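Local coordinates for glycosyl hydrolase (Streptomyces cattleya, PDB 7LR8), which probably hydrolyses the beta-1,4 linkage of the mannose-N-acetylglucosamine disaccharide left from N-glycan cores, as a glycoside hydrolase of family 5, at residues R54-W59 with G98-F103; N92-Q97 with W265-G270; K254-E259 with L360-G365; T397-E402 with A407-A412. The protein carries 1 engineered substitution. One frame throughout, in Å; residues are numbered along the deposited sequence.

Interaction 1. Residues R54-W59 with G98-F103. With NAG (2-acetamido-2-deoxy-beta-D-glucopyranose), chain D; BMA (beta-D-mannopyranose), chain C.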
loop_
_atom_site.group_PDB
_atom_site.type_symbol
_atom_site.label_atom_id
_atom_site.label_comp_id
_atom_site.label_asym_id
_atom_site.label_seq_id
_atom_site.Cartn_x
_atom_site.Cartn_y
_atom_site.Cartn_z
ATOM N N ARG B 54 16.907 -13.054 10.746
ATOM C CA ARG B 54 15.475 -13.037 10.477
ATOM C C ARG B 54 15.243 -11.973 9.418
ATOM O O ARG B 54 15.717 -10.844 9.578
ATOM C CB ARG B 54 14.698 -12.725 11.762
ATOM C CG ARG B 54 13.230 -12.334 11.584
ATOM C CD ARG B 54 12.466 -12.661 12.874
ATOM N NE ARG B 54 11.062 -12.245 12.840
ATOM C CZ ARG B 54 10.553 -11.198 13.497
ATOM N NH1 ARG B 54 11.324 -10.434 14.272
ATOM N NH2 ARG B 54 9.259 -10.937 13.410
ATOM N N VAL B 55 14.582 -12.345 8.308
ATOM C CA VAL B 55 14.497 -11.475 7.141
ATOM C C VAL B 55 13.042 -11.243 6.727
ATOM O O VAL B 55 12.148 -12.053 6.989
ATOM C CB VAL B 55 15.311 -12.017 5.944
ATOM C CG1 VAL B 55 16.751 -12.307 6.369
ATOM C CG2 VAL B 55 14.674 -13.257 5.368
ATOM N N PHE B 56 12.826 -10.127 6.039
ATOM C CA PHE B 56 11.482 -9.584 5.838
ATOM C C PHE B 56 11.166 -9.231 4.392
ATOM O O PHE B 56 11.535 -8.139 3.919
ATOM C CB PHE B 56 11.287 -8.356 6.717
ATOM C CG PHE B 56 11.488 -8.631 8.170
ATOM C CD1 PHE B 56 10.452 -9.157 8.935
ATOM C CD2 PHE B 56 12.706 -8.355 8.779
ATOM C CE1 PHE B 56 10.635 -9.405 10.283
ATOM C CE2 PHE B 56 12.888 -8.619 10.132
ATOM C CZ PHE B 56 11.838 -9.147 10.875
ATOM N N PRO B 57 10.435 -10.096 3.690
ATOM C CA PRO B 57 9.735 -9.665 2.475
ATOM C C PRO B 57 8.765 -8.541 2.798
ATOM O O PRO B 57 8.270 -8.429 3.923
ATOM C CB PRO B 57 8.969 -10.919 2.032
ATOM C CG PRO B 57 9.611 -12.063 2.713
ATOM C CD PRO B 57 10.291 -11.534 3.965
ATOM N N LEU B 58 8.488 -7.710 1.797
ATOM C CA LEU B 58 7.367 -6.774 1.845
ATOM C C LEU B 58 6.222 -7.423 1.073
ATOM O O LEU B 58 6.315 -7.609 -0.144
ATOM C CB LEU B 58 7.732 -5.423 1.245
ATOM C CG LEU B 58 8.602 -4.506 2.106
ATOM C CD1 LEU B 58 8.772 -3.150 1.435
ATOM C CD2 LEU B 58 8.010 -4.345 3.497
ATOM N N TRP B 59 5.159 -7.794 1.792
ATOM C CA TRP B 59 4.060 -8.559 1.199
ATOM C C TRP B 59 3.471 -7.911 -0.050
ATOM O O TRP B 59 3.372 -8.603 -1.080
ATOM C CB TRP B 59 3.009 -8.804 2.291
ATOM C CG TRP B 59 1.797 -9.614 1.858
ATOM C CD1 TRP B 59 1.742 -10.580 0.874
ATOM C CD2 TRP B 59 0.483 -9.552 2.429
ATOM N NE1 TRP B 59 0.462 -11.094 0.793
ATOM C CE2 TRP B 59 -0.330 -10.471 1.724
ATOM C CE3 TRP B 59 -0.097 -8.782 3.444
ATOM C CZ2 TRP B 59 -1.675 -10.662 2.028
ATOM C CZ3 TRP B 59 -1.434 -8.977 3.749
ATOM C CH2 TRP B 59 -2.213 -9.901 3.033
ATOM N N GLY B 98 2.643 -6.407 5.706
ATOM C CA GLY B 98 2.168 -6.405 7.075
ATOM C C GLY B 98 2.801 -5.233 7.795
ATOM O O GLY B 98 3.094 -4.201 7.185
ATOM N N HIS B 99 3.073 -5.387 9.083
ATOM C CA HIS B 99 3.582 -4.285 9.891
ATOM C C HIS B 99 5.103 -4.318 10.018
ATOM O O HIS B 99 5.681 -5.361 10.335
ATOM C CB HIS B 99 2.975 -4.303 11.287
ATOM C CG HIS B 99 3.327 -3.084 12.075
ATOM N ND1 HIS B 99 2.665 -1.890 11.902
ATOM C CD2 HIS B 99 4.319 -2.842 12.970
ATOM C CE1 HIS B 99 3.199 -0.976 12.695
ATOM N NE2 HIS B 99 4.207 -1.528 13.349
ATOM N N LEU B 100 5.736 -3.167 9.812
ATOM C CA LEU B 100 7.162 -3.013 10.086
ATOM C C LEU B 100 7.441 -1.600 10.574
ATOM O O LEU B 100 7.254 -0.640 9.818
ATOM C CB LEU B 100 7.998 -3.311 8.835
ATOM C CG LEU B 100 8.184 -4.776 8.424
ATOM C CD1 LEU B 100 8.774 -4.862 7.017
ATOM C CD2 LEU B 100 9.067 -5.507 9.433
ATOM N N SER B 101 7.907 -1.482 11.824
ATOM C CA SER B 101 8.510 -0.249 12.347
ATOM C C SER B 101 7.597 0.967 12.183
ATOM O O SER B 101 8.042 2.047 11.789
ATOM C CB SER B 101 9.864 0.012 11.682
ATOM O OG SER B 101 10.684 -1.144 11.710
ATOM N N SER B 102 6.310 0.781 12.511
ATOM C CA SER B 102 5.214 1.762 12.575
ATOM C C SER B 102 4.442 1.878 11.267
ATOM O O SER B 102 3.386 2.510 11.253
ATOM C CB SER B 102 5.662 3.171 13.010
ATOM O OG SER B 102 6.243 3.879 11.921
ATOM N N PHE B 103 4.930 1.292 10.178
ATOM C CA PHE B 103 4.259 1.304 8.880
ATOM C C PHE B 103 3.515 -0.002 8.611
ATOM O O PHE B 103 4.051 -1.098 8.822
ATOM C CB PHE B 103 5.267 1.530 7.750
ATOM C CG PHE B 103 6.002 2.828 7.851
ATOM C CD1 PHE B 103 5.429 4.000 7.376
ATOM C CD2 PHE B 103 7.272 2.884 8.446
ATOM C CE1 PHE B 103 6.110 5.210 7.483
ATOM C CE2 PHE B 103 7.954 4.078 8.537
ATOM C CZ PHE B 103 7.366 5.248 8.060
HETATM C C1 NAG D . 4.474 -1.520 18.607
HETATM C C2 NAG D . 4.988 -0.930 17.294
HETATM C C3 NAG D . 5.669 -2.015 16.448
HETATM C C4 NAG D . 6.714 -2.777 17.261
HETATM C C5 NAG D . 6.048 -3.297 18.536
HETATM C C6 NAG D . 6.959 -4.045 19.478
HETATM C C7 NAG D . 3.934 0.920 16.050
HETATM C C8 NAG D . 2.692 1.380 15.338
HETATM N N2 NAG D . 3.892 -0.317 16.560
HETATM O O1 NAG D . 3.982 -0.492 19.400
HETATM O O3 NAG D . 6.265 -1.432 15.297
HETATM O O4 NAG D . 7.219 -3.839 16.452
HETATM O O5 NAG D . 5.532 -2.185 19.280
HETATM O O6 NAG D . 6.218 -4.621 20.545
HETATM O O7 NAG D . 4.931 1.633 16.151
HETATM C C1 BMA C . 8.587 -4.292 16.680
HETATM C C2 BMA C . 9.222 -4.726 15.320
HETATM C C3 BMA C . 9.272 -3.523 14.399
HETATM C C4 BMA C . 9.850 -2.259 15.171
HETATM C C5 BMA C . 10.409 -2.654 16.567
HETATM C C6 BMA C . 10.879 -1.472 17.385
HETATM O O2 BMA C . 8.477 -5.760 14.696
HETATM O O3 BMA C . 7.975 -3.283 13.798
HETATM O O4 BMA C . 10.876 -1.707 14.393
HETATM O O5 BMA C . 9.370 -3.274 17.346
HETATM O O6 BMA C . 9.733 -0.611 17.596
#
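The F56 ring takes L100 CD2 over one face: the methyl stands 4.3 Å from the ring centroid and 23° off the normal, a CH-pi contact shifted toward the rim. At the edge of the same ring, in its plane, lies R54 NH1, and F56 CZ in turn sits over the centre of the R54 guanidinium, 3.5 Å above its plane. L100 uses its other branch on L58, with CD1 3.6 Å from L58 CD2, so the two methyls of one leucine are shared between two residues of 54-59. The H99 imidazole meets NAG edge-on, NE2 lying 2.8 Å from the sugar O3 in a hydrogen bond near the ring plane. Its CG is anti to the backbone N (chi1 -172°), which carries the ring toward NAG, and ND1 is bonded to D104 OD1. With an alanine in place of H99, NAG O3 would probably lose this partner and the D104 carboxylate its imidazole mate. The backbone gives BMA one bond, S101 N to BMA O3 over 2.7 Å at 162°; the N152, E268 and E320 side chains bond the same sugar. Two backbone bonds between L100 and F103 close the type I' turn that presents this N-H, and a cis peptide precedes G98. The arrangement is that of a beta-hairpin with a two-residue type I' turn packed on a barrel strand end, forming one wall of the glycan pocket.

Interaction 2. Residues N92-Q97 with W265-G270. With BMA (beta-D-mannopyranose), chain C.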
loop_
_atom_site.group_PDB
_atom_site.type_symbol
_atom_site.label_atom_id
_atom_site.label_comp_id
_atom_site.label_asym_id
_atom_site.label_seq_id
_atom_site.Cartn_x
_atom_site.Cartn_y
_atom_site.Cartn_z
ATOM N N ASN B 92 15.521 -17.368 8.941
ATOM C CA ASN B 92 14.085 -17.436 9.178
ATOM C C ASN B 92 13.413 -16.351 8.346
ATOM O O ASN B 92 13.856 -15.202 8.357
ATOM C CB ASN B 92 13.757 -17.247 10.662
ATOM C CG ASN B 92 12.323 -16.797 10.889
ATOM O OD1 ASN B 92 11.992 -15.618 10.722
ATOM N ND2 ASN B 92 11.459 -17.737 11.252
ATOM N N VAL B 93 12.353 -16.713 7.624
ATOM C CA VAL B 93 11.646 -15.757 6.772
ATOM C C VAL B 93 10.298 -15.443 7.406
ATOM O O VAL B 93 9.478 -16.346 7.608
ATOM C CB VAL B 93 11.452 -16.303 5.346
ATOM C CG1 VAL B 93 10.666 -15.287 4.508
ATOM C CG2 VAL B 93 12.796 -16.609 4.692
ATOM N N ASP B 94 10.048 -14.161 7.675
ATOM C CA ASP B 94 8.713 -13.701 8.053
ATOM C C ASP B 94 7.903 -13.424 6.792
ATOM O O ASP B 94 8.355 -12.695 5.907
ATOM C CB ASP B 94 8.790 -12.427 8.897
ATOM C CG ASP B 94 9.073 -12.704 10.358
ATOM O OD1 ASP B 94 10.074 -13.382 10.666
ATOM O OD2 ASP B 94 8.305 -12.216 11.217
ATOM N N GLY B 95 6.696 -13.972 6.723
ATOM C CA GLY B 95 5.936 -13.804 5.500
ATOM C C GLY B 95 5.111 -12.536 5.374
ATOM O O GLY B 95 5.343 -11.718 4.477
ATOM N N LEU B 96 4.132 -12.353 6.260
ATOM C CA LEU B 96 3.096 -11.334 6.060
ATOM C C LEU B 96 3.458 -10.017 6.753
ATOM O O LEU B 96 3.004 -9.722 7.861
ATOM C CB LEU B 96 1.760 -11.870 6.557
ATOM C CG LEU B 96 1.236 -13.066 5.741
ATOM C CD1 LEU B 96 0.037 -13.688 6.429
ATOM C CD2 LEU B 96 0.859 -12.616 4.336
ATOM N N GLN B 97 4.273 -9.196 6.065
ATOM C CA GLN B 97 4.503 -7.791 6.433
ATOM C C GLN B 97 3.813 -6.940 5.373
ATOM O O GLN B 97 4.366 -6.718 4.294
ATOM C CB GLN B 97 5.987 -7.434 6.510
ATOM C CG GLN B 97 6.723 -8.043 7.685
ATOM C CD GLN B 97 6.937 -9.529 7.461
ATOM O OE1 GLN B 97 6.475 -10.354 8.241
ATOM N NE2 GLN B 97 7.610 -9.871 6.368
ATOM N N TRP B 265 11.780 -18.647 21.763
ATOM C CA TRP B 265 12.682 -17.870 20.915
ATOM C C TRP B 265 12.495 -16.388 21.230
ATOM O O TRP B 265 11.441 -15.816 20.948
ATOM C CB TRP B 265 12.404 -18.174 19.441
ATOM C CG TRP B 265 13.327 -17.504 18.449
ATOM C CD1 TRP B 265 14.362 -16.642 18.720
ATOM C CD2 TRP B 265 13.291 -17.649 17.028
ATOM N NE1 TRP B 265 14.967 -16.249 17.547
ATOM C CE2 TRP B 265 14.319 -16.846 16.497
ATOM C CE3 TRP B 265 12.471 -18.375 16.143
ATOM C CZ2 TRP B 265 14.568 -16.768 15.126
ATOM C CZ3 TRP B 265 12.722 -18.294 14.793
ATOM C CH2 TRP B 265 13.749 -17.488 14.291
ATOM N N LEU B 266 13.507 -15.764 21.836
ATOM C CA LEU B 266 13.499 -14.307 21.971
ATOM C C LEU B 266 13.847 -13.735 20.606
ATOM O O LEU B 266 15.008 -13.482 20.280
ATOM C CB LEU B 266 14.483 -13.858 23.049
ATOM C CG LEU B 266 14.556 -12.353 23.235
ATOM C CD1 LEU B 266 13.224 -11.799 23.736
ATOM C CD2 LEU B 266 15.689 -12.034 24.228
ATOM N N GLN B 267 12.819 -13.571 19.771
ATOM C CA GLN B 267 12.994 -13.271 18.364
ATOM C C GLN B 267 13.164 -11.790 18.082
ATOM O O GLN B 267 13.605 -11.431 16.982
ATOM C CB GLN B 267 11.792 -13.822 17.580
ATOM C CG GLN B 267 12.023 -13.968 16.105
ATOM C CD GLN B 267 10.754 -14.361 15.388
ATOM O OE1 GLN B 267 9.702 -13.757 15.613
ATOM N NE2 GLN B 267 10.836 -15.374 14.532
ATOM N N GLU B 268 12.829 -10.932 19.044
ATOM C CA GLU B 268 13.189 -9.519 19.002
ATOM C C GLU B 268 13.562 -9.056 20.393
ATOM O O GLU B 268 12.860 -9.351 21.362
ATOM C CB GLU B 268 12.056 -8.617 18.508
ATOM C CG GLU B 268 11.702 -8.832 17.064
ATOM C CD GLU B 268 10.498 -8.010 16.646
ATOM O OE1 GLU B 268 10.085 -7.117 17.425
ATOM O OE2 GLU B 268 9.977 -8.268 15.546
ATOM N N VAL B 269 14.661 -8.313 20.472
ATOM C CA VAL B 269 15.026 -7.568 21.672
ATOM C C VAL B 269 15.901 -6.425 21.188
ATOM O O VAL B 269 16.778 -6.627 20.340
ATOM C CB VAL B 269 15.744 -8.440 22.723
ATOM C CG1 VAL B 269 16.938 -9.197 22.111
ATOM C CG2 VAL B 269 16.203 -7.556 23.912
ATOM N N GLY B 270 15.651 -5.213 21.679
ATOM C CA GLY B 270 16.421 -4.070 21.236
ATOM C C GLY B 270 16.502 -3.015 22.315
ATOM O O GLY B 270 15.886 -3.129 23.378
HETATM C C1 BMA C . 8.587 -4.292 16.680
HETATM C C2 BMA C . 9.222 -4.726 15.320
HETATM C C3 BMA C . 9.272 -3.523 14.399
HETATM C C4 BMA C . 9.850 -2.259 15.171
HETATM C C5 BMA C . 10.409 -2.654 16.567
HETATM C C6 BMA C . 10.879 -1.472 17.385
HETATM O O2 BMA C . 8.477 -5.760 14.696
HETATM O O3 BMA C . 7.975 -3.283 13.798
HETATM O O4 BMA C . 10.876 -1.707 14.393
HETATM O O5 BMA C . 9.370 -3.274 17.346
HETATM O O6 BMA C . 9.733 -0.611 17.596
#
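N92 CB meets CH2 of W265 at 3.6 Å, arriving at the rim of the indole in its plane, with the N92 amide turned 88° from the ring. Q267 CG lies over the centre of one indole face, 3.7 Å above it, and its extended side chain carries the amide on to the N92 side chain, which it crosses at about a right angle. These groups are fixed by a second shell: W265 NE1 bonds T302 OG1, while Q267 is held by H224 through OE1 and by T149 through NE2. Further along the same strand E268 reaches the sugar, OE1 lying 3.3 Å from BMA C1 and OE2 3.0 Å from BMA O2. R54 NH1 pairs with E268 OE2 and W226 NE1 with OE1; R54 is itself held by D94 OD1, so D94 acts one shell behind E268. An alanine at E268 would probably leave R54 NH1 and W226 NE1 without these acceptors and BMA C1 without the oxygen beside it. The axes of strands 92-94 and 265-269 approach to 11.9 Å at 60°, too far apart for pairing; the side chains of N92, W265 and Q267 meet between them, with L194 of strand 194-196 also packing on all three. This is the interior of a (beta/alpha)8 barrel, and the oxygen beside the anomeric carbon is consistent with the strand-seven nucleophile of GH5 enzymes.

Interaction 3. Residues K254-E259 with L360-G365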
loop_
_atom_site.group_PDB
_atom_site.type_symbol
_atom_site.label_atom_id
_atom_site.label_comp_id
_atom_site.label_asym_id
_atom_site.label_seq_id
_atom_site.Cartn_x
_atom_site.Cartn_y
_atom_site.Cartn_z
ATOM N N LYS B 254 6.360 -19.809 28.958
ATOM C CA LYS B 254 6.395 -21.221 29.303
ATOM C C LYS B 254 5.140 -21.687 30.033
ATOM O O LYS B 254 4.822 -22.881 29.980
ATOM C CB LYS B 254 7.630 -21.513 30.157
ATOM C CG LYS B 254 8.942 -21.364 29.391
ATOM C CD LYS B 254 10.153 -21.594 30.271
ATOM C CE LYS B 254 11.429 -21.488 29.443
ATOM N NZ LYS B 254 12.635 -21.633 30.280
ATOM N N ALA B 255 4.423 -20.790 30.723
ATOM C CA ALA B 255 3.284 -21.242 31.518
ATOM C C ALA B 255 2.226 -21.930 30.665
ATOM O O ALA B 255 1.540 -22.837 31.151
ATOM C CB ALA B 255 2.662 -20.072 32.279
ATOM N N TRP B 256 2.085 -21.522 29.404
ATOM C CA TRP B 256 1.020 -22.001 28.530
ATOM C C TRP B 256 1.441 -23.157 27.633
ATOM O O TRP B 256 0.607 -23.672 26.881
ATOM C CB TRP B 256 0.487 -20.853 27.657
ATOM C CG TRP B 256 -0.398 -19.892 28.394
ATOM C CD1 TRP B 256 -1.757 -19.954 28.520
ATOM C CD2 TRP B 256 0.019 -18.725 29.114
ATOM N NE1 TRP B 256 -2.212 -18.899 29.274
ATOM C CE2 TRP B 256 -1.138 -18.134 29.660
ATOM C CE3 TRP B 256 1.264 -18.128 29.361
ATOM C CZ2 TRP B 256 -1.094 -16.965 30.420
ATOM C CZ3 TRP B 256 1.307 -16.968 30.120
ATOM C CH2 TRP B 256 0.135 -16.398 30.639
ATOM N N ALA B 257 2.701 -23.581 27.687
ATOM C CA ALA B 257 3.151 -24.671 26.831
ATOM C C ALA B 257 2.589 -26.005 27.305
ATOM O O ALA B 257 2.508 -26.276 28.507
ATOM C CB ALA B 257 4.682 -24.738 26.804
ATOM N N ARG B 258 2.213 -26.855 26.343
ATOM C CA ARG B 258 1.858 -28.228 26.670
ATOM C C ARG B 258 3.094 -29.103 26.826
ATOM O O ARG B 258 3.102 -30.009 27.662
ATOM C CB ARG B 258 0.921 -28.806 25.599
ATOM N N GLU B 259 4.169 -28.830 26.051
ATOM C CA GLU B 259 5.401 -29.601 26.214
ATOM C C GLU B 259 6.293 -28.943 27.260
ATOM O O GLU B 259 6.502 -27.726 27.206
ATOM C CB GLU B 259 6.160 -29.715 24.898
ATOM N N LEU B 360 6.196 -18.928 39.846
ATOM C CA LEU B 360 5.197 -17.946 40.247
ATOM C C LEU B 360 3.867 -18.293 39.589
ATOM O O LEU B 360 3.824 -18.579 38.388
ATOM C CB LEU B 360 5.638 -16.539 39.840
ATOM C CG LEU B 360 4.624 -15.403 39.970
ATOM C CD1 LEU B 360 4.401 -15.074 41.439
ATOM C CD2 LEU B 360 5.094 -14.173 39.203
ATOM N N VAL B 361 2.786 -18.263 40.372
ATOM C CA VAL B 361 1.470 -18.611 39.836
ATOM C C VAL B 361 0.951 -17.482 38.957
ATOM O O VAL B 361 0.904 -16.318 39.374
ATOM C CB VAL B 361 0.483 -18.914 40.972
ATOM C CG1 VAL B 361 -0.913 -19.180 40.395
ATOM C CG2 VAL B 361 0.969 -20.093 41.799
ATOM N N VAL B 362 0.523 -17.825 37.743
ATOM C CA VAL B 362 -0.052 -16.866 36.806
ATOM C C VAL B 362 -1.529 -17.192 36.641
ATOM O O VAL B 362 -1.884 -18.255 36.115
ATOM C CB VAL B 362 0.672 -16.894 35.454
ATOM C CG1 VAL B 362 -0.002 -15.954 34.467
ATOM C CG2 VAL B 362 2.138 -16.529 35.644
ATOM N N ASP B 363 -2.390 -16.274 37.078
ATOM C CA ASP B 363 -3.839 -16.428 36.990
ATOM C C ASP B 363 -4.348 -15.318 36.082
ATOM O O ASP B 363 -4.376 -14.150 36.483
ATOM C CB ASP B 363 -4.483 -16.359 38.376
ATOM C CG ASP B 363 -5.966 -16.717 38.365
ATOM O OD1 ASP B 363 -6.591 -16.740 37.282
ATOM O OD2 ASP B 363 -6.515 -16.964 39.459
ATOM N N VAL B 364 -4.718 -15.679 34.856
ATOM C CA VAL B 364 -5.223 -14.726 33.877
ATOM C C VAL B 364 -6.712 -14.940 33.611
ATOM O O VAL B 364 -7.228 -14.500 32.584
ATOM C CB VAL B 364 -4.412 -14.782 32.573
ATOM C CG1 VAL B 364 -2.941 -14.460 32.854
ATOM C CG2 VAL B 364 -4.537 -16.149 31.916
ATOM N N GLY B 365 -7.407 -15.616 34.518
ATOM C CA GLY B 365 -8.827 -15.829 34.378
ATOM C C GLY B 365 -9.163 -17.179 33.780
ATOM O O GLY B 365 -8.280 -17.948 33.379
#
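W256 sits in a turn that follows helix 240-253, where A257 N bonds back to K254 O over 3.2 Å, and it faces V362 and V364 at the end of strand 358-362. That strand is the middle one of the small parallel three-stranded sheet of the C-terminal alpha/beta region, so the contact docks this region on the loop leading into barrel strand 264-269. Both valines direct their CB toward the loop, while D363 between them points away. The six-membered end of the indole does the touching. W256 CH2 is 3.9 Å from V362 CG1, a methyl that comes in obliquely, the two side chains crossing at about a right angle. V364 arrives at the rim instead: W256 CZ2 is 3.8 Å from its CG2, and CG1, lying in the indole plane, is 4.0 Å from the same CZ2 atom. V364 CG1 is anti to the carbonyl carbon (chi1 -60°), which leaves CG2 in the crowded position between N and C and turns both methyls onto one ring carbon. L400 of the neighbouring strand, together with P211 and A215, also packs on the indole. No hydrogen bond spans the two segments, so the join is apolar. Just past the contact the chain bends in an Asx turn, G365 N donating to D363 OD1 over 3.1 Å at 161°.

Interaction 4. Residues T397-E402 with A407-A412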
loop_
_atom_site.group_PDB
_atom_site.type_symbol
_atom_site.label_atom_id
_atom_site.label_comp_id
_atom_site.label_asym_id
_atom_site.label_seq_id
_atom_site.Cartn_x
_atom_site.Cartn_y
_atom_site.Cartn_z
ATOM N N THR B 397 10.502 -19.237 37.404
ATOM C CA THR B 397 9.713 -19.502 36.210
ATOM C C THR B 397 8.259 -19.172 36.538
ATOM O O THR B 397 7.962 -18.573 37.578
ATOM C CB THR B 397 9.881 -20.949 35.716
ATOM O OG1 THR B 397 9.223 -21.098 34.447
ATOM C CG2 THR B 397 9.299 -21.955 36.705
ATOM N N THR B 398 7.336 -19.553 35.648
ATOM C CA THR B 398 5.912 -19.328 35.875
ATOM C C THR B 398 5.140 -20.629 35.684
ATOM O O THR B 398 5.603 -21.565 35.019
ATOM C CB THR B 398 5.333 -18.232 34.952
ATOM O OG1 THR B 398 5.371 -18.647 33.574
ATOM C CG2 THR B 398 6.112 -16.934 35.108
ATOM N N VAL B 399 3.959 -20.682 36.295
ATOM C CA VAL B 399 3.062 -21.828 36.170
ATOM C C VAL B 399 1.631 -21.308 36.193
ATOM O O VAL B 399 1.307 -20.387 36.949
ATOM C CB VAL B 399 3.316 -22.872 37.284
ATOM C CG1 VAL B 399 2.998 -22.302 38.661
ATOM C CG2 VAL B 399 2.504 -24.149 37.026
ATOM N N LEU B 400 0.776 -21.882 35.342
ATOM C CA LEU B 400 -0.622 -21.476 35.305
ATOM C C LEU B 400 -1.357 -21.911 36.568
ATOM O O LEU B 400 -1.068 -22.960 37.155
ATOM C CB LEU B 400 -1.324 -22.067 34.082
ATOM C CG LEU B 400 -1.062 -21.415 32.731
ATOM C CD1 LEU B 400 -1.933 -22.099 31.681
ATOM C CD2 LEU B 400 -1.356 -19.918 32.791
ATOM N N ALA B 401 -2.328 -21.087 36.979
ATOM C CA ALA B 401 -3.158 -21.412 38.136
ATOM C C ALA B 401 -3.732 -22.821 38.037
ATOM O O ALA B 401 -3.760 -23.562 39.028
ATOM C CB ALA B 401 -4.288 -20.387 38.273
ATOM N N GLU B 402 -4.182 -23.214 36.840
ATOM C CA GLU B 402 -4.786 -24.527 36.650
ATOM C C GLU B 402 -3.788 -25.661 36.854
ATOM O O GLU B 402 -4.208 -26.814 37.005
ATOM C CB GLU B 402 -5.401 -24.626 35.252
ATOM C CG GLU B 402 -4.441 -24.281 34.121
ATOM C CD GLU B 402 -5.130 -24.218 32.764
ATOM O OE1 GLU B 402 -5.343 -25.287 32.153
ATOM O OE2 GLU B 402 -5.457 -23.099 32.310
ATOM N N ALA B 407 0.884 -32.263 40.263
ATOM C CA ALA B 407 2.185 -32.853 40.576
ATOM C C ALA B 407 2.898 -33.368 39.329
ATOM O O ALA B 407 4.131 -33.282 39.242
ATOM C CB ALA B 407 2.018 -33.983 41.595
ATOM N N ASP B 408 2.148 -33.900 38.361
ATOM C CA ASP B 408 2.758 -34.389 37.127
ATOM C C ASP B 408 3.315 -33.243 36.298
ATOM O O ASP B 408 4.419 -33.343 35.748
ATOM C CB ASP B 408 1.735 -35.179 36.311
ATOM C CG ASP B 408 1.552 -36.578 36.821
ATOM O OD1 ASP B 408 2.546 -37.147 37.313
ATOM O OD2 ASP B 408 0.422 -37.106 36.730
ATOM N N HIS B 409 2.548 -32.154 36.176
ATOM C CA HIS B 409 3.023 -30.985 35.444
ATOM C C HIS B 409 4.293 -30.433 36.070
ATOM O O HIS B 409 5.251 -30.098 35.363
ATOM C CB HIS B 409 1.936 -29.907 35.407
ATOM C CG HIS B 409 2.342 -28.653 34.690
ATOM N ND1 HIS B 409 2.176 -28.486 33.331
ATOM C CD2 HIS B 409 2.903 -27.507 35.143
ATOM C CE1 HIS B 409 2.613 -27.289 32.979
ATOM N NE2 HIS B 409 3.062 -26.675 34.059
ATOM N N LEU B 410 4.325 -30.352 37.398
ATOM C CA LEU B 410 5.463 -29.737 38.068
ATOM C C LEU B 410 6.694 -30.633 38.004
ATOM O O LEU B 410 7.804 -30.147 37.754
ATOM C CB LEU B 410 5.082 -29.396 39.508
ATOM C CG LEU B 410 3.849 -28.480 39.573
ATOM C CD1 LEU B 410 3.179 -28.527 40.940
ATOM C CD2 LEU B 410 4.219 -27.054 39.198
ATOM N N ALA B 411 6.522 -31.942 38.209
ATOM C CA ALA B 411 7.660 -32.856 38.130
ATOM C C ALA B 411 8.271 -32.861 36.732
ATOM O O ALA B 411 9.499 -32.926 36.581
ATOM C CB ALA B 411 7.235 -34.268 38.534
ATOM N N ALA B 412 7.426 -32.793 35.696
ATOM C CA ALA B 412 7.918 -32.723 34.326
ATOM C C ALA B 412 8.753 -31.475 34.071
ATOM O O ALA B 412 9.592 -31.480 33.166
ATOM C CB ALA B 412 6.746 -32.775 33.348
#
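Apolar contact comes first: V399 CG2 is 4.0 Å from L410 CD2, and between 397-402 and 407-412 the contacts within 4.5 Å all run through this methyl. With chi1 at 64°, CG1 takes the position between N and C while CG2 lies anti to the backbone N, aimed at the helix. The contact with the imidazole uses the same methyl. V399 CG2 lies 3.9 Å from H409 CD2 and equally 3.9 Å from H409 NE2, approaching the ring obliquely, and the two side chains run antiparallel alongside each other. For its NE2 and its backbone N, H409 finds polar partners outside the two segments. H409 NE2 is bonded to R413 NH1, H409 N to D406 OD1, and R413 NH2 also reaches T398 O, so R413 joins strand and helix on the polar side; the H403 ring stacks on the imidazole. Strand 397-400, helix 407-413 and strand 417-419 form a beta-alpha-beta crossover over strand 358-362. With no hydrogen bond directly between 397-402 and 407-412, the contact rests on van der Waals packing, and an arginine donating to NE2 would probably favour a neutral imidazole, suited to lying against a valine methyl.

From the N terminus, interaction 1 opens at barrel strand 52-55 and closes at hairpin 98-103, but interaction 2 starts at 92-97 before that closure, so the two cross. They touch through R54 and D94, and both meet BMA. Interaction 2 then spans the barrel to 265-270, and interaction 3 crosses it in turn, because 254-259 lies ahead of that strand and its partner 360-365 comes after. Interaction 4, in series behind interaction 3, closes a four-residue loop within the C-terminal region. Strands 358-362 and 397-400 are sheet neighbours, so interactions 3 and 4 touch. Their centres lie about 30 and 36 Å from that of interaction 1, on the opposite side of the chain's centre.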